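Local atomic coordinates of PKS (Streptomyces albus, PDB entry 4OQJ), a protein that probably acts as a polyketide synthase ketosynthase of oxazolomycin biosynthesis, condensing acyl units carried on acyl carrier proteins. Residues P125-A136 with L180-T189; V281-N289 with A307-V318. All blocks are in the same frame, centred on the assembly; numbering follows the deposited sequence. Where two conformers were deposited one is given.

Contacts 1 and 2 illustrate how a thiolase-fold dimer ties its core together, within a chain and between chains. They share a single sheet but do not touch: their centres are 25 Å apart and their nearest atoms about 10 Å. Contact 1 pairs strand with strand at the edge of the chain's own sheet, where it continues into the second subunit, whereas contact 2 lays a helix over an inner strand. The dimer brings the two regions together, since Arg131 of contact 1 forms a salt bridge with Glu311 of the second subunit, and Asn181 bonds to Ser292 there. Ser292 and Lys294 hold potassium, and the Asn181 side chain lies about 8 Å from a potassium ion.

Contact 1. Residues P125-A136 with L180-T189; sequences PQRGEQRIGVYA and LNLCGPSVST
Leu182 uses both of its branches on the opposing segment: CD1 packs 3.9 Å from Val134 CB, while CD2 touches both Ile132 CG2 and Pro125 CG. Its CB presses on Ile132 O. Val134, which shares a face of the sheet with Ser186, turns CG1 into the narrow place between its backbone N and carbonyl carbon (chi1 53°). That torsion brings CG1 within 3.5 Å of Ser186 CB. Tyr135 points to the other face and lies alongside Val187, with CE2 3.7 Å from Val187 CB. Thr189 CG2 meets the ring at its edge, in plane, and the phenol oxygen passes Pro185 CB before bonding to Ser206.

Beneath these side chains runs a parallel pairing of strands 132-136 and 186-189. Both backbone N and O of Val134 are bonded, N to Pro185 O at 2.8 Å and O from Val187 N. Asn181 ND2 donates to Pro125 O at 3.0 Å, and water 2 joins Ile132 N to Cys183 N. Ser188 continues the sheet antiparallel into the second subunit. Under helices 105-121, 171-180 and 195-209, backbone bonds thus satisfy the paired peptides, Ser186 OG reaches Gly184 O and Ser188 OG Lys169 O, while Thr189 OG1 is buried without a partner.

Contact 2. Residues V281-N289 with A307-V318; sequences VIKGTAVNN and AVVAEAQEIADV
The Asn288 amide offers one face to Val308, whose CB stands 3.8 Å from Asn288 CG, displaced from the middle of the group. The side chain reaches there with CG between its backbone N and carbonyl carbon (chi1 72°). Its ends are occupied by neighbours, OD1 by Asn442 and ND2 by Gly304 O, so the rotation of the amide is fixed, leaving the flat surface for the valine. Glu311 supplies the second flat group. In the conformer described, its carboxylate lies broadside to Ala286, with the methyl CB 3.8 Å from Glu311 CD and beneath one face. OE1 forms a salt bridge with Arg131 of the second subunit, and OE2 lies near water 3, which accepts from Val287 N.

Ala286 is the hub. Its methyl comes 3.5 Å from Ala312 N and also meets Val308 CG2 and Ala312 CB, so small residues let strand and helix axes approach to 6.3 Å. Near the end of the helix, the CA atoms of Gly284 and Ala316 are 4.2 Å apart. Ile315 CG2 rests on Gly284 CA, and Ala316 CA sends a C-H toward Lys283 O at 3.4 Å. A Schellman motif at Asp317 then ends the helix, and Val318 turns back toward the Lys283 chain.

On the reverse side of the strand, Thr285 and Val287 face helix 195-209, where Thr285 bonds to His201. The sheet is therefore sandwiched between helices, as in the layered alpha/beta architecture of the thiolase fold. Helix 302-316 supplies an outer layer within a beta-alpha-beta crossover from strand 280-289 to the parallel strand 325-327.

Contact 1. Residues P125-A136 with L180-T189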
loop_
_atom_site.group_PDB
_atom_site.type_symbol
_atom_site.label_atom_id
_atom_site.label_comp_id
_atom_site.label_asym_id
_atom_site.label_seq_id
_atom_site.Cartn_x
_atom_site.Cartn_y
_atom_site.Cartn_z
ATOM N N PRO A 125 -17.403 -2.797 -14.542
ATOM C CA PRO A 125 -17.686 -2.520 -13.128
ATOM C C PRO A 125 -18.861 -1.575 -12.889
ATOM O O PRO A 125 -19.263 -1.396 -11.734
ATOM C CB PRO A 125 -16.387 -1.876 -12.619
ATOM C CG PRO A 125 -15.373 -2.067 -13.684
ATOM C CD PRO A 125 -16.116 -2.230 -14.975
ATOM N N GLN A 126 -19.419 -0.975 -13.939
ATOM C CA GLN A 126 -20.604 -0.143 -13.748
ATOM C C GLN A 126 -21.835 -1.002 -13.483
ATOM O O GLN A 126 -22.886 -0.488 -13.109
ATOM C CB GLN A 126 -20.854 0.761 -14.958
ATOM C CG GLN A 126 -19.739 1.748 -15.213
ATOM C CD GLN A 126 -20.097 2.748 -16.295
ATOM O OE1 GLN A 126 -20.843 2.439 -17.229
ATOM N NE2 GLN A 126 -19.584 3.967 -16.161
ATOM N N ARG A 127 -21.714 -2.307 -13.684
ATOM C CA ARG A 127 -22.826 -3.226 -13.423
ATOM C C ARG A 127 -22.345 -4.343 -12.499
ATOM O O ARG A 127 -21.142 -4.528 -12.328
ATOM C CB ARG A 127 -23.366 -3.800 -14.728
ATOM C CG ARG A 127 -24.075 -2.781 -15.633
ATOM C CD ARG A 127 -24.494 -3.439 -16.969
ATOM N NE ARG A 127 -23.373 -3.525 -17.912
ATOM C CZ ARG A 127 -23.351 -4.306 -18.990
ATOM N NH1 ARG A 127 -24.377 -5.098 -19.270
ATOM N NH2 ARG A 127 -22.296 -4.299 -19.788
ATOM N N GLY A 128 -23.272 -5.078 -11.893
ATOM C CA GLY A 128 -22.895 -6.237 -11.101
ATOM C C GLY A 128 -22.590 -5.919 -9.651
ATOM O O GLY A 128 -22.606 -4.751 -9.237
ATOM N N GLU A 129 -22.317 -6.970 -8.879
ATOM C CA GLU A 129 -22.174 -6.860 -7.427
ATOM C C GLU A 129 -20.738 -7.105 -6.972
ATOM O O GLU A 129 -20.464 -7.140 -5.775
ATOM C CB GLU A 129 -23.110 -7.853 -6.724
ATOM N N GLN A 130 -19.832 -7.286 -7.928
ATOM C CA GLN A 130 -18.426 -7.526 -7.606
ATOM C C GLN A 130 -17.849 -6.316 -6.878
ATOM O O GLN A 130 -18.215 -5.181 -7.159
ATOM C CB GLN A 130 -17.620 -7.846 -8.878
ATOM C CG GLN A 130 -17.431 -6.674 -9.835
ATOM C CD GLN A 130 -18.720 -6.255 -10.520
ATOM O OE1 GLN A 130 -19.306 -7.029 -11.280
ATOM N NE2 GLN A 130 -19.176 -5.030 -10.245
ATOM N N ARG A 131 -16.964 -6.569 -5.923
ATOM C CA ARG A 131 -16.261 -5.504 -5.234
ATOM C C ARG A 131 -14.804 -5.516 -5.693
ATOM O O ARG A 131 -14.072 -6.463 -5.426
ATOM C CB ARG A 131 -16.375 -5.665 -3.721
ATOM C CG ARG A 131 -15.598 -4.631 -2.949
ATOM C CD ARG A 131 -16.155 -4.426 -1.554
ATOM N NE ARG A 131 -16.960 -3.211 -1.491
ATOM C CZ ARG A 131 -17.086 -2.438 -0.417
ATOM N NH1 ARG A 131 -16.465 -2.748 0.718
ATOM N NH2 ARG A 131 -17.839 -1.346 -0.476
ATOM N N ILE A 132 -14.418 -4.474 -6.421
ATOM C CA ILE A 132 -13.134 -4.428 -7.107
ATOM C C ILE A 132 -12.211 -3.383 -6.479
ATOM O O ILE A 132 -12.538 -2.188 -6.470
ATOM C CB ILE A 132 -13.307 -4.081 -8.599
ATOM C CG1 ILE A 132 -14.370 -4.976 -9.242
ATOM C CG2 ILE A 132 -11.962 -4.174 -9.303
ATOM C CD1 ILE A 132 -14.581 -4.736 -10.723
ATOM N N GLY A 133 -11.071 -3.842 -5.969
ATOM C CA GLY A 133 -10.038 -2.983 -5.424
ATOM C C GLY A 133 -9.006 -2.609 -6.471
ATOM O O GLY A 133 -8.980 -3.181 -7.567
ATOM N N VAL A 134 -8.155 -1.645 -6.146
ATOM C CA VAL A 134 -7.069 -1.271 -7.032
ATOM C C VAL A 134 -5.851 -0.787 -6.258
ATOM O O VAL A 134 -5.939 0.110 -5.392
ATOM C CB VAL A 134 -7.512 -0.179 -8.067
ATOM C CG1 VAL A 134 -8.143 1.018 -7.394
ATOM C CG2 VAL A 134 -6.330 0.240 -8.950
ATOM N N TYR A 135 -4.710 -1.395 -6.577
ATOM C CA TYR A 135 -3.411 -1.020 -6.036
ATOM C C TYR A 135 -2.494 -0.617 -7.185
ATOM O O TYR A 135 -2.221 -1.403 -8.084
ATOM C CB TYR A 135 -2.809 -2.182 -5.236
ATOM C CG TYR A 135 -3.603 -2.495 -3.994
ATOM C CD1 TYR A 135 -4.712 -3.338 -4.025
ATOM C CD2 TYR A 135 -3.269 -1.901 -2.785
ATOM C CE1 TYR A 135 -5.449 -3.593 -2.855
ATOM C CE2 TYR A 135 -3.984 -2.150 -1.641
ATOM C CZ TYR A 135 -5.067 -2.985 -1.672
ATOM O OH TYR A 135 -5.750 -3.186 -0.481
ATOM N N ALA A 136 -2.025 0.618 -7.178
ATOM C CA ALA A 136 -1.272 1.117 -8.322
ATOM C C ALA A 136 -0.299 2.212 -7.921
ATOM O O ALA A 136 -0.501 2.891 -6.916
ATOM C CB ALA A 136 -2.222 1.631 -9.379
ATOM N N LEU A 180 -13.951 4.414 -13.073
ATOM C CA LEU A 180 -14.323 3.055 -13.493
ATOM C C LEU A 180 -15.363 2.378 -12.581
ATOM O O LEU A 180 -15.886 1.328 -12.927
ATOM C CB LEU A 180 -13.086 2.162 -13.568
ATOM C CG LEU A 180 -11.963 2.612 -14.516
ATOM C CD1 LEU A 180 -10.964 1.483 -14.719
ATOM C CD2 LEU A 180 -12.518 3.072 -15.853
ATOM N N ASN A 181 -15.646 2.988 -11.429
ATOM C CA ASN A 181 -16.528 2.447 -10.365
ATOM C C ASN A 181 -15.947 1.239 -9.625
ATOM O O ASN A 181 -16.550 0.166 -9.576
ATOM C CB ASN A 181 -17.913 2.066 -10.899
ATOM C CG ASN A 181 -18.936 1.895 -9.770
ATOM O OD1 ASN A 181 -18.946 2.668 -8.811
ATOM N ND2 ASN A 181 -19.787 0.879 -9.872
ATOM N N LEU A 182 -14.788 1.433 -9.009
ATOM C CA LEU A 182 -14.147 0.394 -8.212
ATOM C C LEU A 182 -14.387 0.773 -6.758
ATOM O O LEU A 182 -13.966 1.852 -6.332
ATOM C CB LEU A 182 -12.650 0.305 -8.538
ATOM C CG LEU A 182 -12.287 0.298 -10.018
ATOM C CD1 LEU A 182 -10.803 0.109 -10.210
ATOM C CD2 LEU A 182 -13.073 -0.783 -10.772
ATOM N N CYS A 183 -15.088 -0.082 -6.013
ATOM C CA CYS A 183 -15.504 0.225 -4.647
ATOM C C CYS A 183 -14.712 -0.526 -3.581
ATOM O O CYS A 183 -14.982 -0.385 -2.383
ATOM C CB CYS A 183 -16.988 -0.077 -4.483
ATOM S SG CYS A 183 -17.989 0.896 -5.614
ATOM N N GLY A 184 -13.755 -1.341 -4.009
ATOM C CA GLY A 184 -12.850 -1.987 -3.072
ATOM C C GLY A 184 -11.792 -0.990 -2.617
ATOM O O GLY A 184 -11.828 0.180 -3.006
ATOM N N PRO A 185 -10.845 -1.433 -1.783
ATOM C CA PRO A 185 -9.747 -0.543 -1.401
ATOM C C PRO A 185 -9.031 -0.017 -2.626
ATOM O O PRO A 185 -8.681 -0.801 -3.508
ATOM C CB PRO A 185 -8.807 -1.440 -0.599
ATOM C CG PRO A 185 -9.570 -2.636 -0.290
ATOM C CD PRO A 185 -10.604 -2.809 -1.349
ATOM N N SER A 186 -8.818 1.291 -2.676
ATOM C CA SER A 186 -8.130 1.917 -3.782
ATOM C C SER A 186 -6.964 2.704 -3.218
ATOM O O SER A 186 -7.144 3.713 -2.526
ATOM C CB SER A 186 -9.099 2.794 -4.572
ATOM O OG SER A 186 -10.189 1.986 -5.043
ATOM N N VAL A 187 -5.767 2.210 -3.484
ATOM C CA VAL A 187 -4.594 2.642 -2.754
ATOM C C VAL A 187 -3.428 2.889 -3.705
ATOM O O VAL A 187 -3.104 2.043 -4.541
ATOM C CB VAL A 187 -4.182 1.584 -1.698
ATOM C CG1 VAL A 187 -2.993 2.069 -0.861
ATOM C CG2 VAL A 187 -5.357 1.265 -0.785
ATOM N N SER A 188 -2.804 4.052 -3.591
ATOM C CA SER A 188 -1.566 4.285 -4.328
ATOM C C SER A 188 -0.403 3.746 -3.510
ATOM O O SER A 188 -0.235 4.075 -2.334
ATOM C CB SER A 188 -1.369 5.757 -4.660
ATOM O OG SER A 188 -2.445 6.204 -5.471
ATOM N N THR A 189 0.359 2.866 -4.145
ATOM C CA THR A 189 1.447 2.145 -3.503
ATOM C C THR A 189 2.714 2.389 -4.310
ATOM O O THR A 189 2.724 2.247 -5.543
ATOM C CB THR A 189 1.137 0.638 -3.411
ATOM O OG1 THR A 189 1.336 0.040 -4.679
ATOM C CG2 THR A 189 -0.313 0.402 -3.011
HETATM O O HOH W 1 -18.092 -2.577 -9.408
HETATM O O HOH W 2 -16.362 -2.421 -7.207
#

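Contact 2. Residues V281-N289 with A307-V318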
loop_
_atom_site.group_PDB
_atom_site.type_symbol
_atom_site.label_atom_id
_atom_site.label_comp_id
_atom_site.label_asym_id
_atom_site.label_seq_id
_atom_site.Cartn_x
_atom_site.Cartn_y
_atom_site.Cartn_z
ATOM N N VAL A 281 -1.790 -18.491 -12.973
ATOM C CA VAL A 281 -2.122 -18.574 -11.550
ATOM C C VAL A 281 -0.945 -18.076 -10.700
ATOM O O VAL A 281 0.175 -18.522 -10.854
ATOM C CB VAL A 281 -2.483 -20.009 -11.133
ATOM C CG1 VAL A 281 -2.842 -20.079 -9.657
ATOM C CG2 VAL A 281 -3.625 -20.545 -11.994
ATOM N N ILE A 282 -1.217 -17.119 -9.828
ATOM C CA ILE A 282 -0.250 -16.660 -8.839
ATOM C C ILE A 282 -0.372 -17.573 -7.628
ATOM O O ILE A 282 -1.439 -17.674 -7.007
ATOM C CB ILE A 282 -0.492 -15.197 -8.475
ATOM C CG1 ILE A 282 -0.234 -14.322 -9.705
ATOM C CG2 ILE A 282 0.412 -14.764 -7.317
ATOM C CD1 ILE A 282 -0.666 -12.893 -9.541
ATOM N N LYS A 283 0.712 -18.289 -7.350
ATOM C CA LYS A 283 0.755 -19.289 -6.292
ATOM C C LYS A 283 1.158 -18.656 -4.979
ATOM O O LYS A 283 0.790 -19.134 -3.900
ATOM C CB LYS A 283 1.745 -20.400 -6.651
ATOM C CG LYS A 283 1.514 -21.049 -8.011
ATOM C CD LYS A 283 0.349 -22.016 -7.988
ATOM C CE LYS A 283 0.662 -23.286 -7.195
ATOM N NZ LYS A 283 -0.547 -24.150 -7.079
ATOM N N GLY A 284 1.932 -17.578 -5.070
ATOM C CA GLY A 284 2.421 -16.915 -3.880
ATOM C C GLY A 284 3.254 -15.690 -4.209
ATOM O O GLY A 284 3.736 -15.523 -5.339
ATOM N N THR A 285 3.401 -14.821 -3.218
ATOM C CA THR A 285 4.158 -13.582 -3.365
ATOM C C THR A 285 4.848 -13.275 -2.052
ATOM O O THR A 285 4.385 -13.704 -1.000
ATOM C CB THR A 285 3.261 -12.384 -3.733
ATOM O OG1 THR A 285 2.404 -12.069 -2.623
ATOM C CG2 THR A 285 2.400 -12.674 -4.966
ATOM N N ALA A 286 5.940 -12.523 -2.113
ATOM C CA ALA A 286 6.626 -12.091 -0.908
ATOM C C ALA A 286 7.243 -10.727 -1.144
ATOM O O ALA A 286 7.632 -10.397 -2.266
ATOM C CB ALA A 286 7.683 -13.107 -0.492
ATOM N N VAL A 287 7.283 -9.932 -0.080
ATOM C CA VAL A 287 7.904 -8.624 -0.092
ATOM C C VAL A 287 8.713 -8.472 1.184
ATOM O O VAL A 287 8.243 -8.847 2.258
ATOM C CB VAL A 287 6.858 -7.486 -0.184
ATOM C CG1 VAL A 287 7.537 -6.105 -0.087
ATOM C CG2 VAL A 287 6.049 -7.612 -1.448
ATOM N N ASN A 288 9.927 -7.935 1.071
ATOM C CA ASN A 288 10.716 -7.608 2.233
ATOM C C ASN A 288 11.514 -6.330 1.961
ATOM O O ASN A 288 11.342 -5.692 0.913
ATOM C CB ASN A 288 11.624 -8.792 2.625
ATOM C CG ASN A 288 12.779 -9.012 1.659
ATOM O OD1 ASN A 288 13.040 -8.191 0.796
ATOM N ND2 ASN A 288 13.493 -10.129 1.822
ATOM N N ASN A 289 12.337 -5.929 2.914
ATOM C CA ASN A 289 13.285 -4.843 2.678
ATOM C C ASN A 289 14.653 -5.275 3.162
ATOM O O ASN A 289 14.769 -6.035 4.139
ATOM C CB ASN A 289 12.843 -3.548 3.366
ATOM C CG ASN A 289 13.704 -2.357 2.980
ATOM O OD1 ASN A 289 14.813 -2.167 3.509
ATOM N ND2 ASN A 289 13.208 -1.555 2.050
ATOM N N ALA A 307 16.359 -13.968 0.405
ATOM C CA ALA A 307 15.269 -14.195 1.354
ATOM C C ALA A 307 13.900 -14.042 0.705
ATOM O O ALA A 307 12.997 -14.837 0.956
ATOM C CB ALA A 307 15.378 -13.246 2.530
ATOM N N VAL A 308 13.713 -13.030 -0.130
ATOM C CA VAL A 308 12.363 -12.822 -0.639
ATOM C C VAL A 308 12.009 -13.937 -1.643
ATOM O O VAL A 308 10.856 -14.366 -1.722
ATOM C CB VAL A 308 12.197 -11.425 -1.268
ATOM C CG1 VAL A 308 12.744 -11.383 -2.696
ATOM C CG2 VAL A 308 10.745 -11.032 -1.250
ATOM N N VAL A 309 13.001 -14.455 -2.362
ATOM C CA VAL A 309 12.739 -15.549 -3.303
ATOM C C VAL A 309 12.339 -16.819 -2.547
ATOM O O VAL A 309 11.338 -17.476 -2.867
ATOM C CB VAL A 309 13.964 -15.814 -4.192
ATOM C CG1 VAL A 309 13.801 -17.101 -5.028
ATOM C CG2 VAL A 309 14.188 -14.626 -5.097
ATOM N N ALA A 310 13.111 -17.153 -1.521
ATOM C CA ALA A 310 12.806 -18.313 -0.700
ATOM C C ALA A 310 11.431 -18.161 -0.054
ATOM O O ALA A 310 10.648 -19.105 -0.027
ATOM C CB ALA A 310 13.895 -18.508 0.368
ATOM N N GLU A 311 11.133 -16.967 0.448
ATOM C CA GLU A 311 9.876 -16.699 1.150
ATOM C C GLU A 311 8.693 -16.881 0.217
ATOM O O GLU A 311 7.662 -17.430 0.591
ATOM C CB GLU A 311 9.856 -15.274 1.734
ATOM C CG GLU A 311 8.628 -14.988 2.599
ATOM C CD GLU A 311 8.559 -13.556 3.143
ATOM O OE1 GLU A 311 9.578 -12.838 3.148
ATOM O OE2 GLU A 311 7.469 -13.152 3.580
ATOM N N ALA A 312 8.839 -16.417 -1.014
ATOM C CA ALA A 312 7.759 -16.568 -2.001
ATOM C C ALA A 312 7.505 -18.044 -2.325
ATOM O O ALA A 312 6.353 -18.484 -2.395
ATOM C CB ALA A 312 8.095 -15.801 -3.270
ATOM N N GLN A 313 8.572 -18.814 -2.512
ATOM C CA GLN A 313 8.425 -20.231 -2.812
ATOM C C GLN A 313 7.773 -20.976 -1.646
ATOM O O GLN A 313 6.927 -21.849 -1.854
ATOM C CB GLN A 313 9.781 -20.859 -3.143
ATOM C CG GLN A 313 10.349 -20.393 -4.456
ATOM C CD GLN A 313 11.706 -20.995 -4.758
ATOM O OE1 GLN A 313 12.290 -21.687 -3.928
ATOM N NE2 GLN A 313 12.215 -20.731 -5.951
ATOM N N GLU A 314 8.163 -20.635 -0.424
ATOM C CA GLU A 314 7.612 -21.296 0.756
ATOM C C GLU A 314 6.127 -21.016 0.853
ATOM O O GLU A 314 5.335 -21.909 1.112
ATOM C CB GLU A 314 8.315 -20.827 2.037
ATOM C CG GLU A 314 9.720 -21.354 2.214
ATOM C CD GLU A 314 9.774 -22.869 2.359
ATOM O OE1 GLU A 314 8.745 -23.485 2.726
ATOM O OE2 GLU A 314 10.852 -23.443 2.095
ATOM N N ILE A 315 5.756 -19.762 0.634
ATOM C CA ILE A 315 4.364 -19.343 0.718
ATOM C C ILE A 315 3.531 -20.035 -0.359
ATOM O O ILE A 315 2.377 -20.415 -0.137
ATOM C CB ILE A 315 4.265 -17.789 0.587
ATOM C CG1 ILE A 315 4.156 -17.153 1.967
ATOM C CG2 ILE A 315 3.097 -17.361 -0.293
ATOM C CD1 ILE A 315 2.813 -17.356 2.638
ATOM N N ALA A 316 4.116 -20.171 -1.540
ATOM C CA ALA A 316 3.446 -20.816 -2.661
ATOM C C ALA A 316 3.391 -22.332 -2.513
ATOM O O ALA A 316 2.702 -22.998 -3.279
ATOM C CB ALA A 316 4.154 -20.465 -3.970
ATOM N N ASP A 317 4.138 -22.867 -1.552
ATOM C CA ASP A 317 4.330 -24.320 -1.396
ATOM C C ASP A 317 4.877 -24.922 -2.692
ATOM O O ASP A 317 4.425 -25.968 -3.166
ATOM C CB ASP A 317 3.030 -25.023 -0.987
ATOM C CG ASP A 317 3.266 -26.458 -0.498
ATOM O OD1 ASP A 317 4.392 -26.767 -0.041
ATOM O OD2 ASP A 317 2.326 -27.278 -0.570
ATOM N N VAL A 318 5.871 -24.239 -3.246
ATOM C CA VAL A 318 6.487 -24.609 -4.507
ATOM C C VAL A 318 7.969 -24.869 -4.258
ATOM O O VAL A 318 8.685 -23.995 -3.771
ATOM C CB VAL A 318 6.271 -23.485 -5.555
ATOM C CG1 VAL A 318 7.238 -23.579 -6.713
ATOM C CG2 VAL A 318 4.824 -23.507 -6.054
HETATM O O HOH W 3 6.090 -11.509 2.375
#